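C2 toxin component I (Clostridium botulinum, PDB 2J3X) catalyses, as the enzymatic component of a binary clostridial toxin, the mono-ADP-ribosylation of actin. Local coordinates at residues 60-65 / 220-225; 56-61 / 404-409. The protein carries 2 engineered substitutions. All coordinates share one frame; numbering follows the deposited sequence.

Overall arrangement
Residues 56-65, the end of helix 47-59 and the loop after it, meet both strand 397-411 and residues 220-225, so that one short segment serves two contacts. In interaction 2 the end of helix 47-59 rests on strand 397-411 of the five-stranded sheet. In interaction 1 the following loop grips residues 220-225, which lead into helix 227-234. The two contacts have centres 10 Å apart and share Ile60 and Leu61. They also touch directly: Ser408 OG lies 2.6 Å from Phe62 O, and Ser63 OG lies 2.9 Å from Ile409 N, both probable hydrogen bonds. Sulfate and glycerol, probably from the crystallisation liquor, sit beside interaction 1; glycerol is also bound at Thr58 of interaction 2.

Interaction 1: residues 60-65 / 220-225. With SO4 (sulfate ion), chain M.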
ATOM      1  N   ILE A  60      -3.095 -11.388   0.614  1.00 10.44           N
ATOM      2  CA  ILE A  60      -3.356 -11.690   2.032  1.00  9.81           C
ATOM      3  C   ILE A  60      -3.349 -10.518   2.973  1.00 10.40           C
ATOM      4  O   ILE A  60      -3.997 -10.601   4.017  1.00 11.47           O
ATOM      5  CB  ILE A  60      -2.463 -12.835   2.555  1.00  9.87           C
ATOM      6  CG1 ILE A  60      -0.988 -12.386   2.508  1.00 11.09           C
ATOM      7  CG2 ILE A  60      -2.693 -14.136   1.671  1.00 10.90           C
ATOM      8  CD1 ILE A  60       0.008 -13.500   2.801  1.00 14.31           C
ATOM      9  N   LEU A  61      -2.676  -9.397   2.600  1.00  7.90           N
ATOM     10  CA  LEU A  61      -2.721  -8.184   3.450  1.00  8.43           C
ATOM     11  C   LEU A  61      -4.142  -7.572   3.442  1.00  8.30           C
ATOM     12  O   LEU A  61      -4.502  -6.746   4.292  1.00  9.22           O
ATOM     13  CB  LEU A  61      -1.746  -7.127   2.899  1.00  8.12           C
ATOM     14  CG  LEU A  61      -0.292  -7.604   2.717  1.00  8.86           C
ATOM     15  CD1 LEU A  61       0.476  -6.336   2.116  1.00 10.39           C
ATOM     16  CD2 LEU A  61       0.254  -7.977   4.041  1.00 10.35           C
ATOM     17  N   PHE A  62      -4.922  -7.926   2.388  1.00  9.58           N
ATOM     18  CA  PHE A  62      -6.249  -7.335   2.120  1.00  9.92           C
ATOM     19  C   PHE A  62      -7.323  -8.436   2.073  1.00 10.69           C
ATOM     20  O   PHE A  62      -8.263  -8.372   1.280  1.00  9.83           O
ATOM     21  CB  PHE A  62      -6.219  -6.522   0.810  1.00 10.70           C
ATOM     22  CG  PHE A  62      -5.165  -5.423   0.849  1.00  8.94           C
ATOM     23  CD1 PHE A  62      -5.305  -4.311   1.708  1.00 12.18           C
ATOM     24  CD2 PHE A  62      -3.962  -5.608   0.135  1.00 11.69           C
ATOM     25  CE1 PHE A  62      -4.224  -3.316   1.769  1.00 10.21           C
ATOM     26  CE2 PHE A  62      -2.916  -4.657   0.230  1.00 11.44           C
ATOM     27  CZ  PHE A  62      -3.069  -3.539   1.022  1.00 10.91           C
ATOM     28  N   SER A  63      -7.110  -9.464   2.910  1.00  9.95           N
ATOM     29  CA  SER A  63      -8.085 -10.512   3.146  1.00  9.85           C
ATOM     30  C   SER A  63      -8.345 -10.566   4.643  1.00 10.00           C
ATOM     31  O   SER A  63      -7.465 -10.215   5.464  1.00 10.01           O
ATOM     32  CB  SER A  63      -7.532 -11.847   2.660  1.00 10.98           C
ATOM     33  OG  SER A  63      -7.208 -11.794   1.263  1.00 10.40           O
ATOM     34  N   SER A  64      -9.558 -10.969   5.036  1.00 10.95           N
ATOM     35  CA  SER A  64      -9.913 -10.968   6.470  1.00  9.83           C
ATOM     36  C   SER A  64      -9.052 -11.979   7.293  1.00  9.55           C
ATOM     37  O   SER A  64      -8.631 -13.022   6.765  1.00 10.59           O
ATOM     38  CB  SER A  64     -11.394 -11.318   6.709  1.00 10.74           C
ATOM     39  OG  SER A  64     -11.597 -12.704   6.463  1.00 13.09           O
ATOM     40  N   LEU A  65      -8.892 -11.711   8.596  1.00  9.97           N
ATOM     41  CA  LEU A  65      -8.196 -12.659   9.498  1.00 12.83           C
ATOM     42  C   LEU A  65      -8.946 -14.012   9.506  1.00 13.31           C
ATOM     43  O   LEU A  65      -8.311 -15.068   9.562  1.00 11.86           O
ATOM     44  CB  LEU A  65      -8.003 -12.056  10.925  1.00 13.95           C
ATOM     45  CG  LEU A  65      -7.291 -10.671  10.800  1.00 19.32           C
ATOM     46  CD1 LEU A  65      -7.289  -9.869  12.124  1.00 25.68           C
ATOM     47  CD2 LEU A  65      -5.890 -10.803  10.321  1.00 21.51           C
ATOM     48  N   ASP A 220       1.581   1.126   8.870  1.00  8.23           N
ATOM     49  CA  ASP A 220       0.380   0.522   8.227  1.00  8.85           C
ATOM     50  C   ASP A 220       0.275  -0.891   8.796  1.00  8.11           C
ATOM     51  O   ASP A 220       1.293  -1.649   8.807  1.00  9.15           O
ATOM     52  CB  ASP A 220       0.654   0.436   6.725  1.00  8.61           C
ATOM     53  CG  ASP A 220      -0.540  -0.032   5.880  1.00  8.89           C
ATOM     54  OD1 ASP A 220      -1.506  -0.672   6.402  1.00  9.55           O
ATOM     55  OD2 ASP A 220      -0.449   0.191   4.648  1.00 10.53           O
ATOM     56  N   PHE A 221      -0.922  -1.264   9.284  1.00  7.09           N
ATOM     57  CA  PHE A 221      -1.098  -2.568   9.934  1.00  8.78           C
ATOM     58  C   PHE A 221      -1.890  -3.549   9.076  1.00  7.83           C
ATOM     59  O   PHE A 221      -2.115  -4.709   9.506  1.00  8.50           O
ATOM     60  CB  PHE A 221      -1.860  -2.358  11.257  1.00  7.35           C
ATOM     61  CG  PHE A 221      -1.102  -1.393  12.192  1.00  8.46           C
ATOM     62  CD1 PHE A 221       0.069  -1.828  12.808  1.00 10.72           C
ATOM     63  CD2 PHE A 221      -1.553  -0.072  12.380  1.00 11.66           C
ATOM     64  CE1 PHE A 221       0.772  -0.912  13.660  1.00 10.80           C
ATOM     65  CE2 PHE A 221      -0.865   0.843  13.212  1.00 11.84           C
ATOM     66  CZ  PHE A 221       0.310   0.399  13.835  1.00 10.48           C
ATOM     67  N   TYR A 222      -2.175  -3.133   7.840  1.00  9.77           N
ATOM     68  CA  TYR A 222      -2.849  -4.019   6.838  1.00  8.39           C
ATOM     69  C   TYR A 222      -4.055  -4.675   7.526  1.00  9.05           C
ATOM     70  O   TYR A 222      -4.817  -3.958   8.212  1.00  9.06           O
ATOM     71  CB  TYR A 222      -1.873  -5.041   6.172  1.00 10.43           C
ATOM     72  CG  TYR A 222      -0.706  -4.295   5.571  1.00  9.66           C
ATOM     73  CD1 TYR A 222      -0.850  -3.522   4.427  1.00 12.75           C
ATOM     74  CD2 TYR A 222       0.531  -4.337   6.211  1.00 11.69           C
ATOM     75  CE1 TYR A 222       0.241  -2.821   3.895  1.00 13.20           C
ATOM     76  CE2 TYR A 222       1.632  -3.608   5.719  1.00 13.60           C
ATOM     77  CZ  TYR A 222       1.460  -2.845   4.585  1.00 15.56           C
ATOM     78  OH  TYR A 222       2.583  -2.149   4.138  1.00 17.70           O
ATOM     79  N   ASN A 223      -4.233  -5.984   7.359  1.00  9.19           N
ATOM     80  CA  ASN A 223      -5.413  -6.670   7.927  1.00  9.76           C
ATOM     81  C   ASN A 223      -5.320  -6.925   9.437  1.00 10.23           C
ATOM     82  O   ASN A 223      -6.340  -7.185  10.080  1.00 10.98           O
ATOM     83  CB  ASN A 223      -5.702  -7.969   7.152  1.00  9.72           C
ATOM     84  CG  ASN A 223      -4.607  -8.966   7.261  1.00 12.79           C
ATOM     85  OD1 ASN A 223      -3.456  -8.623   7.621  1.00 11.27           O
ATOM     86  ND2 ASN A 223      -4.913 -10.209   6.894  1.00  9.97           N
ATOM     87  N   LYS A 224      -4.119  -6.755  10.033  1.00  9.08           N
ATOM     88  CA  LYS A 224      -3.930  -7.098  11.458  1.00 10.16           C
ATOM     89  C   LYS A 224      -4.401  -5.978  12.376  1.00 10.31           C
ATOM     90  O   LYS A 224      -4.841  -6.239  13.493  1.00 11.89           O
ATOM     91  CB  LYS A 224      -2.443  -7.466  11.749  1.00 10.73           C
ATOM     92  CG  LYS A 224      -2.130  -8.853  11.179  1.00 10.78           C
ATOM     93  CD  LYS A 224      -0.619  -9.160  11.277  1.00 11.99           C
ATOM     94  CE  LYS A 224      -0.262 -10.550  10.683  1.00 11.44           C
ATOM     95  NZ  LYS A 224       1.234 -10.697  10.456  1.00 14.20           N
ATOM     96  N   GLY A 225      -4.323  -4.734  11.900  1.00 10.03           N
ATOM     97  CA  GLY A 225      -4.709  -3.547  12.729  1.00  9.94           C
ATOM     98  C   GLY A 225      -3.738  -3.386  13.884  1.00  9.87           C
ATOM     99  O   GLY A 225      -2.694  -4.069  13.937  1.00 11.13           O
TER
HETATM  100  S   SO4 M1443       1.064 -14.618   9.321  1.00 12.20           S
HETATM  101  O1  SO4 M1443       1.063 -15.240   7.949  1.00 12.66           O
HETATM  102  O2  SO4 M1443       2.289 -15.093   9.959  1.00 13.36           O
HETATM  103  O3  SO4 M1443       1.169 -13.159   9.206  1.00 12.76           O
HETATM  104  O4  SO4 M1443      -0.117 -15.028  10.087  1.00 14.25           O
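Asn223 meets Ser63 and Leu61 in the loop between helices 47-59 and 65-73, just after an Asx turn in which Asp220 OD1 accepts from Tyr222 N. Its CB lies 3.3 Å from both Leu61 O and Ser63 O, which approach it from directions about a right angle apart. CG sits between the backbone N and the carbonyl carbon (chi1 64°), which brings ND2 to the carbonyls of the loop. At the tip, ND2 donates to Ser63 O at 2.9 Å with a fairly straight N-H (153°), and that oxygen lies close to the amide plane. Ile60 O is also near ND2, but the angle is too poor for a bond. OD1 binds a glycerol. The methyl groups of Leu65 lie against the same residue: CD2 is 3.6 Å from ND2, and CD1 packs on the backbone O of Asn223. The neighbouring Tyr222 lies side by side with Leu61. Leu61 CD1 sits over one face of the phenol ring, 4.0 Å from its centroid, as a CH-pi contact, and Phe62 CZ approaches the ring edge. Asp220 OD1, fixed by Tyr222 N, lies above the opposite face toward the rim; its carboxylate also bonds Arg366 and Tyr298. The contact joins the loop before helix 227-234 to the loop linking helices 47-59 and 65-73. Exposed Lys224 runs out extended to glycerol and to a sulfate, probably from the crystallisation liquor, which Lys72 and Arg86 also bind; Lys224 NZ meets sulfate O3 at 2.8 Å.

Interaction 2: residues 56-61 / 404-409; sequences FSTDIL and TPITSI
Ile406 and Thr58 begin the contact between the end region of helix 47-59 and strand 397-411, a helix-on-sheet arrangement that joins parts of the two ADP-ribosyltransferase family regions. The CG2 methyls of Ile406 and Thr58 are 3.7 Å apart, their side chains crossing at a slant, and Ile406 also leans on Phe62, while its backbone pairs with Gln418 of the adjacent strand. At Thr407 the contact turns polar. Its backbone N donates to Asp59 OD1 at 3.0 Å, nearly straight (164°), and reaches the oxygen from above the carboxylate plane, 60° out of it. The bond ties the strand's main chain to the helix; with CG anti to the carbonyl carbon (chi1 -63°), Asp59 swings its carboxylate against Thr407. Thr407 CB lies alongside that carboxylate, 3.9 Å from OD2. Next along the strand, Ser408 OG bonds Phe62 O in the loop after the helix. Ile409 brings the contact back to hydrocarbon: its side chain crosses that of Phe56 at about a right angle, and Met71 of helix 65-73 packs on it as well. The Ile409 CD1 methyl touches both Asp59 CB, 3.8 Å away, and Phe56 CE1, 4.0 Å away.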
ATOM      1  N   PHE A  56       0.241 -13.208  -4.333  1.00 11.68           N
ATOM      2  CA  PHE A  56      -0.418 -13.833  -3.188  1.00 11.06           C
ATOM      3  C   PHE A  56      -0.044 -13.082  -1.886  1.00 11.58           C
ATOM      4  O   PHE A  56      -0.885 -12.885  -1.008  1.00  9.69           O
ATOM      5  CB  PHE A  56      -0.062 -15.328  -3.123  1.00 13.43           C
ATOM      6  CG  PHE A  56      -0.884 -16.101  -2.113  1.00 13.49           C
ATOM      7  CD1 PHE A  56      -2.172 -16.536  -2.418  1.00 18.63           C
ATOM      8  CD2 PHE A  56      -0.393 -16.298  -0.829  1.00 15.09           C
ATOM      9  CE1 PHE A  56      -2.949 -17.231  -1.463  1.00 18.36           C
ATOM     10  CE2 PHE A  56      -1.165 -16.966   0.127  1.00 11.60           C
ATOM     11  CZ  PHE A  56      -2.424 -17.446  -0.176  1.00 15.92           C
ATOM     12  N   SER A  57       1.228 -12.725  -1.738  1.00 11.41           N
ATOM     13  CA  SER A  57       1.679 -12.024  -0.532  1.00 10.97           C
ATOM     14  C   SER A  57       1.002 -10.663  -0.383  1.00  9.61           C
ATOM     15  O   SER A  57       0.802 -10.160   0.742  1.00  9.89           O
ATOM     16  CB  SER A  57       3.230 -11.902  -0.481  1.00  9.94           C
ATOM     17  OG  SER A  57       3.715 -10.867  -1.373  1.00 10.39           O
ATOM     18  N   THR A  58       0.619 -10.051  -1.519  1.00 10.62           N
ATOM     19  CA  THR A  58      -0.162  -8.788  -1.486  1.00  9.76           C
ATOM     20  C   THR A  58      -1.620  -9.098  -1.117  1.00  8.82           C
ATOM     21  O   THR A  58      -2.204  -8.416  -0.277  1.00  9.40           O
ATOM     22  CB  THR A  58      -0.096  -8.161  -2.862  1.00 10.24           C
ATOM     23  OG1 THR A  58       1.274  -7.761  -3.105  1.00 11.00           O
ATOM     24  CG2 THR A  58      -0.998  -6.922  -2.957  1.00  9.91           C
ATOM     25  N   ASP A  59      -2.208 -10.085  -1.808  1.00  8.87           N
ATOM     26  CA  ASP A  59      -3.609 -10.468  -1.577  1.00  9.66           C
ATOM     27  C   ASP A  59      -3.962 -10.674  -0.100  1.00  9.61           C
ATOM     28  O   ASP A  59      -5.004 -10.198   0.380  1.00 11.19           O
ATOM     29  CB  ASP A  59      -3.917 -11.801  -2.295  1.00  9.60           C
ATOM     30  CG  ASP A  59      -3.773 -11.708  -3.797  1.00 12.50           C
ATOM     31  OD1 ASP A  59      -3.754 -10.608  -4.368  1.00 12.34           O
ATOM     32  OD2 ASP A  59      -3.618 -12.799  -4.395  1.00 14.02           O
ATOM     33  N   ILE A  60      -3.095 -11.388   0.614  1.00 10.44           N
ATOM     34  CA  ILE A  60      -3.356 -11.690   2.032  1.00  9.81           C
ATOM     35  C   ILE A  60      -3.349 -10.518   2.973  1.00 10.40           C
ATOM     36  O   ILE A  60      -3.997 -10.601   4.017  1.00 11.47           O
ATOM     37  CB  ILE A  60      -2.463 -12.835   2.555  1.00  9.87           C
ATOM     38  CG1 ILE A  60      -0.988 -12.386   2.508  1.00 11.09           C
ATOM     39  CG2 ILE A  60      -2.693 -14.136   1.671  1.00 10.90           C
ATOM     40  CD1 ILE A  60       0.008 -13.500   2.801  1.00 14.31           C
ATOM     41  N   LEU A  61      -2.676  -9.397   2.600  1.00  7.90           N
ATOM     42  CA  LEU A  61      -2.721  -8.184   3.450  1.00  8.43           C
ATOM     43  C   LEU A  61      -4.142  -7.572   3.442  1.00  8.30           C
ATOM     44  O   LEU A  61      -4.502  -6.746   4.292  1.00  9.22           O
ATOM     45  CB  LEU A  61      -1.746  -7.127   2.899  1.00  8.12           C
ATOM     46  CG  LEU A  61      -0.292  -7.604   2.717  1.00  8.86           C
ATOM     47  CD1 LEU A  61       0.476  -6.336   2.116  1.00 10.39           C
ATOM     48  CD2 LEU A  61       0.254  -7.977   4.041  1.00 10.35           C
ATOM     49  N   THR A 404      -4.136  -0.029  -7.100  1.00 11.40           N
ATOM     50  CA  THR A 404      -3.485  -1.310  -7.325  1.00  9.03           C
ATOM     51  C   THR A 404      -4.485  -2.480  -7.340  1.00  9.32           C
ATOM     52  O   THR A 404      -5.152  -2.706  -6.339  1.00 10.54           O
ATOM     53  CB  THR A 404      -2.497  -1.570  -6.161  1.00  9.07           C
ATOM     54  OG1 THR A 404      -1.503  -0.504  -6.174  1.00 12.11           O
ATOM     55  CG2 THR A 404      -1.781  -2.873  -6.434  1.00 11.52           C
ATOM     56  N   PRO A 405      -4.559  -3.236  -8.440  1.00 10.78           N
ATOM     57  CA  PRO A 405      -5.515  -4.406  -8.422  1.00 10.90           C
ATOM     58  C   PRO A 405      -4.968  -5.546  -7.555  1.00 11.41           C
ATOM     59  O   PRO A 405      -3.739  -5.778  -7.534  1.00 11.48           O
ATOM     60  CB  PRO A 405      -5.508  -4.903  -9.892  1.00 12.07           C
ATOM     61  CG  PRO A 405      -4.717  -3.908 -10.654  1.00 16.15           C
ATOM     62  CD  PRO A 405      -3.819  -3.140  -9.697  1.00 11.19           C
ATOM     63  N   ILE A 406      -5.861  -6.288  -6.903  1.00 11.04           N
ATOM     64  CA  ILE A 406      -5.463  -7.438  -6.124  1.00 10.50           C
ATOM     65  C   ILE A 406      -6.520  -8.496  -6.271  1.00 12.04           C
ATOM     66  O   ILE A 406      -7.604  -8.228  -6.821  1.00 11.26           O
ATOM     67  CB  ILE A 406      -5.346  -7.091  -4.620  1.00 11.55           C
ATOM     68  CG1 ILE A 406      -6.721  -6.655  -4.031  1.00 10.97           C
ATOM     69  CG2 ILE A 406      -4.274  -5.990  -4.376  1.00 11.12           C
ATOM     70  CD1 ILE A 406      -6.778  -6.732  -2.495  1.00 12.12           C
ATOM     71  N   THR A 407      -6.239  -9.674  -5.741  1.00 11.68           N
ATOM     72  CA  THR A 407      -7.273 -10.680  -5.670  1.00 12.83           C
ATOM     73  C   THR A 407      -7.460 -11.006  -4.211  1.00 13.61           C
ATOM     74  O   THR A 407      -6.604 -11.727  -3.657  1.00 14.53           O
ATOM     75  CB  THR A 407      -6.804 -11.967  -6.403  1.00 14.14           C
ATOM     76  OG1 THR A 407      -6.446 -11.672  -7.763  1.00 13.05           O
ATOM     77  CG2 THR A 407      -7.871 -13.046  -6.357  1.00 14.42           C
ATOM     78  N   SER A 408      -8.572 -10.559  -3.592  1.00 11.43           N
ATOM     79  CA  SER A 408      -8.788 -10.797  -2.147  1.00 11.83           C
ATOM     80  C   SER A 408      -9.366 -12.202  -1.931  1.00 12.77           C
ATOM     81  O   SER A 408     -10.165 -12.690  -2.758  1.00 14.25           O
ATOM     82  CB  SER A 408      -9.741  -9.783  -1.561  1.00 11.64           C
ATOM     83  OG  SER A 408      -9.892  -9.891  -0.131  1.00 10.94           O
ATOM     84  N   ILE A 409      -8.956 -12.848  -0.843  1.00 11.60           N
ATOM     85  CA  ILE A 409      -9.458 -14.183  -0.552  1.00 14.49           C
ATOM     86  C   ILE A 409     -10.569 -14.059   0.441  1.00 14.04           C
ATOM     87  O   ILE A 409     -10.344 -13.557   1.560  1.00 14.94           O
ATOM     88  CB  ILE A 409      -8.327 -15.095  -0.025  1.00 14.72           C
ATOM     89  CG1 ILE A 409      -7.350 -15.406  -1.165  1.00 20.00           C
ATOM     90  CG2 ILE A 409      -8.934 -16.386   0.483  1.00 13.84           C
ATOM     91  CD1 ILE A 409      -6.090 -14.712  -1.057  1.00 21.68           C
TER